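Local coordinates for protein kappa-carrageenase (PDB 1DYP) that hydrolyses the internal beta-1,4 linkages of kappa-carrageenan through a family 16 glycoside hydrolase domain with a tunnel-shaped active site, at residues A[133-138]-A[157-162]; A[202-207]-A[216-221]. The protein carries 1 engineered substitution. One frame throughout, in Å; residues are numbered along the deposited sequence.

Contact 1: A[133-138]-A[157-162]; sequences VQYSEI and HNIVVK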
loop_
_atom_site.group_PDB
_atom_site.type_symbol
_atom_site.label_atom_id
_atom_site.label_comp_id
_atom_site.label_asym_id
_atom_site.label_seq_id
_atom_site.Cartn_x
_atom_site.Cartn_y
_atom_site.Cartn_z
ATOM N N VAL A 133 -0.394 -4.580 20.117
ATOM C CA VAL A 133 -0.090 -4.408 18.704
ATOM C C VAL A 133 0.528 -3.024 18.546
ATOM O O VAL A 133 -0.116 -2.010 18.822
ATOM C CB VAL A 133 -1.361 -4.509 17.840
ATOM C CG1 VAL A 133 -1.035 -4.175 16.393
ATOM C CG2 VAL A 133 -1.942 -5.918 17.941
ATOM N N GLN A 134 1.783 -2.990 18.112
ATOM C CA GLN A 134 2.504 -1.733 17.945
ATOM C C GLN A 134 2.364 -1.150 16.549
ATOM O O GLN A 134 2.617 0.034 16.340
ATOM C CB GLN A 134 3.996 -1.931 18.220
ATOM C CG GLN A 134 4.329 -2.641 19.517
ATOM C CD GLN A 134 5.815 -2.600 19.830
ATOM O OE1 GLN A 134 6.652 -2.540 18.928
ATOM N NE2 GLN A 134 6.152 -2.643 21.114
ATOM N N TYR A 135 1.972 -1.987 15.597
ATOM C CA TYR A 135 1.845 -1.553 14.211
ATOM C C TYR A 135 0.813 -2.384 13.466
ATOM O O TYR A 135 0.786 -3.608 13.593
ATOM C CB TYR A 135 3.207 -1.689 13.519
ATOM C CG TYR A 135 3.204 -1.396 12.035
ATOM C CD1 TYR A 135 3.044 -0.093 11.563
ATOM C CD2 TYR A 135 3.371 -2.421 11.103
ATOM C CE1 TYR A 135 3.051 0.183 10.197
ATOM C CE2 TYR A 135 3.379 -2.154 9.731
ATOM C CZ TYR A 135 3.220 -0.851 9.288
ATOM O OH TYR A 135 3.229 -0.572 7.940
ATOM N N SER A 136 -0.034 -1.711 12.692
ATOM C CA SER A 136 -1.062 -2.378 11.897
ATOM C C SER A 136 -0.988 -1.887 10.457
ATOM O O SER A 136 -0.915 -0.684 10.205
ATOM C CB SER A 136 -2.461 -2.073 12.440
ATOM O OG SER A 136 -2.633 -2.549 13.762
ATOM N N GLU A 137 -1.014 -2.823 9.515
ATOM C CA GLU A 137 -0.968 -2.484 8.100
ATOM C C GLU A 137 -1.882 -3.407 7.318
ATOM O O GLU A 137 -1.765 -4.629 7.408
ATOM C CB GLU A 137 0.457 -2.626 7.556
ATOM C CG GLU A 137 0.588 -2.325 6.063
ATOM C CD GLU A 137 1.962 -2.670 5.515
ATOM O OE1 GLU A 137 2.942 -2.597 6.285
ATOM O OE2 GLU A 137 2.071 -3.000 4.314
ATOM N N ILE A 138 -2.809 -2.822 6.570
ATOM C CA ILE A 138 -3.711 -3.604 5.736
ATOM C C ILE A 138 -3.410 -3.233 4.294
ATOM O O ILE A 138 -3.507 -2.070 3.907
ATOM C CB ILE A 138 -5.197 -3.306 6.026
ATOM C CG1 ILE A 138 -5.547 -3.719 7.457
ATOM C CG2 ILE A 138 -6.073 -4.077 5.032
ATOM C CD1 ILE A 138 -7.004 -3.476 7.844
ATOM N N HIS A 157 0.353 -6.800 7.494
ATOM C CA HIS A 157 1.636 -6.709 8.183
ATOM C C HIS A 157 1.328 -6.159 9.567
ATOM O O HIS A 157 0.390 -5.383 9.733
ATOM C CB HIS A 157 2.591 -5.740 7.483
ATOM C CG HIS A 157 3.021 -6.178 6.118
ATOM N ND1 HIS A 157 2.177 -6.163 5.028
ATOM C CD2 HIS A 157 4.218 -6.616 5.662
ATOM C CE1 HIS A 157 2.838 -6.570 3.958
ATOM N NE2 HIS A 157 4.078 -6.850 4.316
ATOM N N ASN A 158 2.114 -6.554 10.560
ATOM C CA ASN A 158 1.890 -6.063 11.911
ATOM C C ASN A 158 3.034 -6.406 12.840
ATOM O O ASN A 158 3.885 -7.235 12.524
ATOM C CB ASN A 158 0.608 -6.664 12.501
ATOM C CG ASN A 158 0.684 -8.176 12.649
ATOM O OD1 ASN A 158 0.589 -8.907 11.670
ATOM N ND2 ASN A 158 0.867 -8.648 13.883
ATOM N N ILE A 159 3.039 -5.736 13.986
ATOM C CA ILE A 159 4.009 -5.987 15.037
ATOM C C ILE A 159 3.159 -6.242 16.271
ATOM O O ILE A 159 2.364 -5.389 16.673
ATOM C CB ILE A 159 4.913 -4.778 15.325
ATOM C CG1 ILE A 159 5.823 -4.499 14.130
ATOM C CG2 ILE A 159 5.753 -5.060 16.576
ATOM C CD1 ILE A 159 6.677 -3.256 14.295
ATOM N N VAL A 160 3.307 -7.421 16.860
ATOM C CA VAL A 160 2.546 -7.764 18.049
ATOM C C VAL A 160 3.486 -8.352 19.091
ATOM O O VAL A 160 4.443 -9.048 18.757
ATOM C CB VAL A 160 1.413 -8.775 17.726
ATOM C CG1 VAL A 160 1.999 -10.073 17.190
ATOM C CG2 VAL A 160 0.573 -9.037 18.966
ATOM N N VAL A 161 3.218 -8.056 20.355
ATOM C CA VAL A 161 4.050 -8.559 21.437
ATOM C C VAL A 161 3.769 -10.034 21.717
ATOM O O VAL A 161 2.654 -10.406 22.083
ATOM C CB VAL A 161 3.823 -7.741 22.729
ATOM C CG1 VAL A 161 4.642 -8.324 23.871
ATOM C CG2 VAL A 161 4.208 -6.289 22.494
ATOM N N LYS A 162 4.790 -10.863 21.527
ATOM C CA LYS A 162 4.699 -12.302 21.766
ATOM C C LYS A 162 5.785 -12.679 22.763
ATOM O O LYS A 162 6.967 -12.425 22.524
ATOM C CB LYS A 162 4.929 -13.088 20.475
ATOM C CG LYS A 162 3.844 -12.963 19.427
ATOM C CD LYS A 162 4.194 -13.853 18.242
ATOM C CE LYS A 162 3.122 -13.839 17.168
ATOM N NZ LYS A 162 3.491 -14.743 16.042
#
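Glu137 and His157 are a hydrogen-bonded pair in an antiparallel strand pairing. Glu137 N donates to His157 O at 2.9 Å, and His157 N returns a straighter bond to Glu137 O (170° at the hydrogen). Ile159 bonds to two residues. Its N donates to Tyr135 O at 3.1 Å, and its O accepts from Gln134 N at 2.9 Å. Gln134 and Tyr135 thus both face Ile159, a classic beta bulge. CA-H...O contacts, such as Asn158 CA to Tyr135 O, add to the backbone pairing.

The strands belong to the beta-sandwich domain of family 16. Residues 137-142 carry its catalytic motif: Glu137 is the nucleophile, Asp139 another active-site residue and Glu142 the proton donor.

Polar side chains meet on the Tyr135, Glu137 and His157 face. Tyr135 OH donates to Glu137 OE1 at 2.6 Å, from above the carboxylate plane. Both side chains leave with CG opposite the backbone N (chi1 near 180°), which brings their ends together. The His157 ring lies alongside the Glu137 carboxylate, the planes 9° apart. Glu137 OE2 is 3.2 Å from His157 ND1, but the angle is too poor for a bond. ND1 has a weak bond to Asp139 instead, and NE2 ligates a cadmium ion.

Ile159 CD1 packs on Tyr135 CB at 3.9 Å. On the opposite face of the sheet, Val133 CG2 meets Val160 CG2 at 4.1 Å.

Contact 2: A[202-207]-A[216-221]; sequences DKITWY and KDNLYW
Lys216 pairs with Ile204 near the open end of the antiparallel hairpin formed by strands 203-208 and 211-217. Lys216 N donates to Ile204 O and Ile204 N to Lys216 O, both at 2.9 Å. The Lys216 side chain runs past Trp206, its CG 3.6 Å from CZ3 of that indole. A bend at chi2 (-67°) carries the chain onward, and its NZ bonds to backbone carbonyls of Pro175, Gln176 and His179.

Asp217 lies beside Lys203. Lys203 NZ meets Asp217 OD1 in a salt bridge on the syn side of the carboxylate; its 2.5 Å length is unusually short and its exact value doubtful. A water donates to the same OD1 and to Asp202 O.

At Asn218 the strand gives way to an inverse gamma turn. Asn218 N donates to Asp202 O at 2.9 Å, from well above the carbonyl plane. Its CB rests on Ile204 CG1. The amide closes an Asx motif: Asn218 OD1 accepts from Trp221 N at 2.8 Å, and ND2 donates to Trp221 O and to Thr200 O. An alanine here would lose all three amide bonds and would probably leave the turn to Trp221 less firmly fixed.

Trp221 ends the segment. Ile204 CD1 comes to its CE3 at 3.8 Å, the two side chains crossing at about a right angle. The chemistry is therefore divided: a charged pair and water lie on the solvent-exposed side, while a buried amide bonds across the turn and is likely to help set Trp221 against Ile204.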
loop_
_atom_site.group_PDB
_atom_site.type_symbol
_atom_site.label_atom_id
_atom_site.label_comp_id
_atom_site.label_asym_id
_atom_site.label_seq_id
_atom_site.Cartn_x
_atom_site.Cartn_y
_atom_site.Cartn_z
ATOM N N ASP A 202 -13.883 -7.620 13.522
ATOM C CA ASP A 202 -13.725 -9.072 13.497
ATOM C C ASP A 202 -13.166 -9.687 12.219
ATOM O O ASP A 202 -12.509 -10.731 12.272
ATOM C CB ASP A 202 -15.065 -9.745 13.797
ATOM C CG ASP A 202 -15.668 -9.284 15.106
ATOM O OD1 ASP A 202 -14.953 -9.315 16.127
ATOM O OD2 ASP A 202 -16.855 -8.897 15.112
ATOM N N LYS A 203 -13.424 -9.057 11.078
ATOM C CA LYS A 203 -12.975 -9.613 9.803
ATOM C C LYS A 203 -12.434 -8.590 8.819
ATOM O O LYS A 203 -12.746 -7.404 8.895
ATOM C CB LYS A 203 -14.135 -10.339 9.116
ATOM C CG LYS A 203 -14.834 -11.384 9.962
ATOM C CD LYS A 203 -14.055 -12.681 10.027
ATOM C CE LYS A 203 -14.799 -13.684 10.892
ATOM N NZ LYS A 203 -14.134 -15.004 10.914
ATOM N N ILE A 204 -11.622 -9.077 7.886
ATOM C CA ILE A 204 -11.062 -8.256 6.826
ATOM C C ILE A 204 -11.336 -9.067 5.563
ATOM O O ILE A 204 -10.933 -10.228 5.460
ATOM C CB ILE A 204 -9.544 -8.043 7.002
ATOM C CG1 ILE A 204 -9.267 -7.441 8.380
ATOM C CG2 ILE A 204 -9.018 -7.106 5.912
ATOM C CD1 ILE A 204 -7.799 -7.326 8.718
ATOM N N THR A 205 -12.052 -8.462 4.622
ATOM C CA THR A 205 -12.419 -9.129 3.380
ATOM C C THR A 205 -11.960 -8.301 2.190
ATOM O O THR A 205 -12.289 -7.123 2.082
ATOM C CB THR A 205 -13.941 -9.323 3.303
ATOM O OG1 THR A 205 -14.382 -10.024 4.471
ATOM C CG2 THR A 205 -14.324 -10.118 2.055
ATOM N N TRP A 206 -11.204 -8.931 1.297
ATOM C CA TRP A 206 -10.667 -8.257 0.117
ATOM C C TRP A 206 -11.469 -8.551 -1.143
ATOM O O TRP A 206 -11.969 -9.661 -1.330
ATOM C CB TRP A 206 -9.221 -8.685 -0.121
ATOM C CG TRP A 206 -8.207 -8.176 0.866
ATOM C CD1 TRP A 206 -7.307 -7.172 0.658
ATOM C CD2 TRP A 206 -7.898 -8.729 2.157
ATOM N NE1 TRP A 206 -6.446 -7.075 1.724
ATOM C CE2 TRP A 206 -6.785 -8.017 2.659
ATOM C CE3 TRP A 206 -8.447 -9.760 2.934
ATOM C CZ2 TRP A 206 -6.205 -8.304 3.904
ATOM C CZ3 TRP A 206 -7.866 -10.047 4.178
ATOM C CH2 TRP A 206 -6.757 -9.320 4.644
ATOM N N TYR A 207 -11.555 -7.553 -2.017
ATOM C CA TYR A 207 -12.300 -7.675 -3.264
ATOM C C TYR A 207 -11.520 -7.175 -4.471
ATOM O O TYR A 207 -10.724 -6.247 -4.369
ATOM C CB TYR A 207 -13.594 -6.858 -3.203
ATOM C CG TYR A 207 -14.522 -7.189 -2.060
ATOM C CD1 TYR A 207 -14.245 -6.763 -0.762
ATOM C CD2 TYR A 207 -15.688 -7.918 -2.282
ATOM C CE1 TYR A 207 -15.112 -7.055 0.290
ATOM C CE2 TYR A 207 -16.564 -8.218 -1.234
ATOM C CZ TYR A 207 -16.268 -7.783 0.045
ATOM O OH TYR A 207 -17.132 -8.067 1.078
ATOM N N LYS A 216 -9.570 -12.703 6.272
ATOM C CA LYS A 216 -8.772 -13.048 7.437
ATOM C C LYS A 216 -9.498 -12.528 8.659
ATOM O O LYS A 216 -10.360 -11.658 8.555
ATOM C CB LYS A 216 -7.404 -12.362 7.386
ATOM C CG LYS A 216 -6.531 -12.709 6.197
ATOM C CD LYS A 216 -6.090 -14.156 6.227
ATOM C CE LYS A 216 -5.106 -14.430 5.101
ATOM N NZ LYS A 216 -4.820 -15.887 4.933
ATOM N N ASP A 217 -9.160 -13.062 9.824
ATOM C CA ASP A 217 -9.766 -12.561 11.042
ATOM C C ASP A 217 -8.963 -11.328 11.413
ATOM O O ASP A 217 -7.741 -11.294 11.233
ATOM C CB ASP A 217 -9.694 -13.611 12.143
ATOM C CG ASP A 217 -10.699 -14.716 11.938
ATOM O OD1 ASP A 217 -11.909 -14.422 12.013
ATOM O OD2 ASP A 217 -10.282 -15.867 11.696
ATOM N N ASN A 218 -9.640 -10.296 11.900
ATOM C CA ASN A 218 -8.932 -9.083 12.265
ATOM C C ASN A 218 -8.356 -9.241 13.659
ATOM O O ASN A 218 -8.962 -8.828 14.648
ATOM C CB ASN A 218 -9.856 -7.870 12.229
ATOM C CG ASN A 218 -9.097 -6.579 12.405
ATOM O OD1 ASN A 218 -7.941 -6.591 12.826
ATOM N ND2 ASN A 218 -9.734 -5.460 12.090
ATOM N N LEU A 219 -7.176 -9.844 13.721
ATOM C CA LEU A 219 -6.499 -10.087 14.984
ATOM C C LEU A 219 -5.660 -8.909 15.442
ATOM O O LEU A 219 -5.670 -8.553 16.625
ATOM C CB LEU A 219 -5.582 -11.304 14.856
ATOM C CG LEU A 219 -6.200 -12.617 14.374
ATOM C CD1 LEU A 219 -5.096 -13.636 14.146
ATOM C CD2 LEU A 219 -7.205 -13.121 15.394
ATOM N N TYR A 220 -4.943 -8.301 14.504
ATOM C CA TYR A 220 -4.030 -7.212 14.834
ATOM C C TYR A 220 -4.164 -5.949 13.993
ATOM O O TYR A 220 -3.190 -5.219 13.828
ATOM C CB TYR A 220 -2.594 -7.724 14.703
ATOM C CG TYR A 220 -2.382 -9.100 15.290
ATOM C CD1 TYR A 220 -2.574 -9.333 16.649
ATOM C CD2 TYR A 220 -1.998 -10.175 14.484
ATOM C CE1 TYR A 220 -2.389 -10.597 17.194
ATOM C CE2 TYR A 220 -1.810 -11.448 15.024
ATOM C CZ TYR A 220 -2.007 -11.648 16.381
ATOM O OH TYR A 220 -1.817 -12.895 16.934
ATOM N N TRP A 221 -5.357 -5.673 13.482
ATOM C CA TRP A 221 -5.533 -4.498 12.643
ATOM C C TRP A 221 -6.661 -3.584 13.112
ATOM O O TRP A 221 -7.620 -3.318 12.385
ATOM C CB TRP A 221 -5.725 -4.964 11.194
ATOM C CG TRP A 221 -4.527 -5.752 10.745
ATOM C CD1 TRP A 221 -3.345 -5.246 10.281
ATOM C CD2 TRP A 221 -4.321 -7.165 10.898
ATOM N NE1 TRP A 221 -2.413 -6.250 10.151
ATOM C CE2 TRP A 221 -2.986 -7.437 10.524
ATOM C CE3 TRP A 221 -5.135 -8.225 11.321
ATOM C CZ2 TRP A 221 -2.443 -8.726 10.563
ATOM C CZ3 TRP A 221 -4.595 -9.510 11.359
ATOM C CH2 TRP A 221 -3.260 -9.747 10.982
HETATM O O HOH W 1 -12.445 -12.518 14.272
#

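In the fold
Contact 1 is buried at the catalytic face, whereas contact 2 is partly exposed. They hold different elements: contact 1 joins strands 133-139 and 151-162, contact 2 the two arms of hairpin 203-208/211-217. Contact 1 adds carboxylate, phenol and imidazole groups in the active site; contact 2 adds a salt bridge at its outer edge and aromatic packing inside. Their centres are about 13 Å apart, yet they touch directly. Trp221 NE1 probably donates to His157 O at 3.0 Å, and Ser136 OG is probably hydrogen-bonded to Tyr220 O at 2.7 Å. The turn after strand 211-217 thus lies against the strands of contact 1, and brings the Trp221 side chain to about 5 Å from that of Glu137.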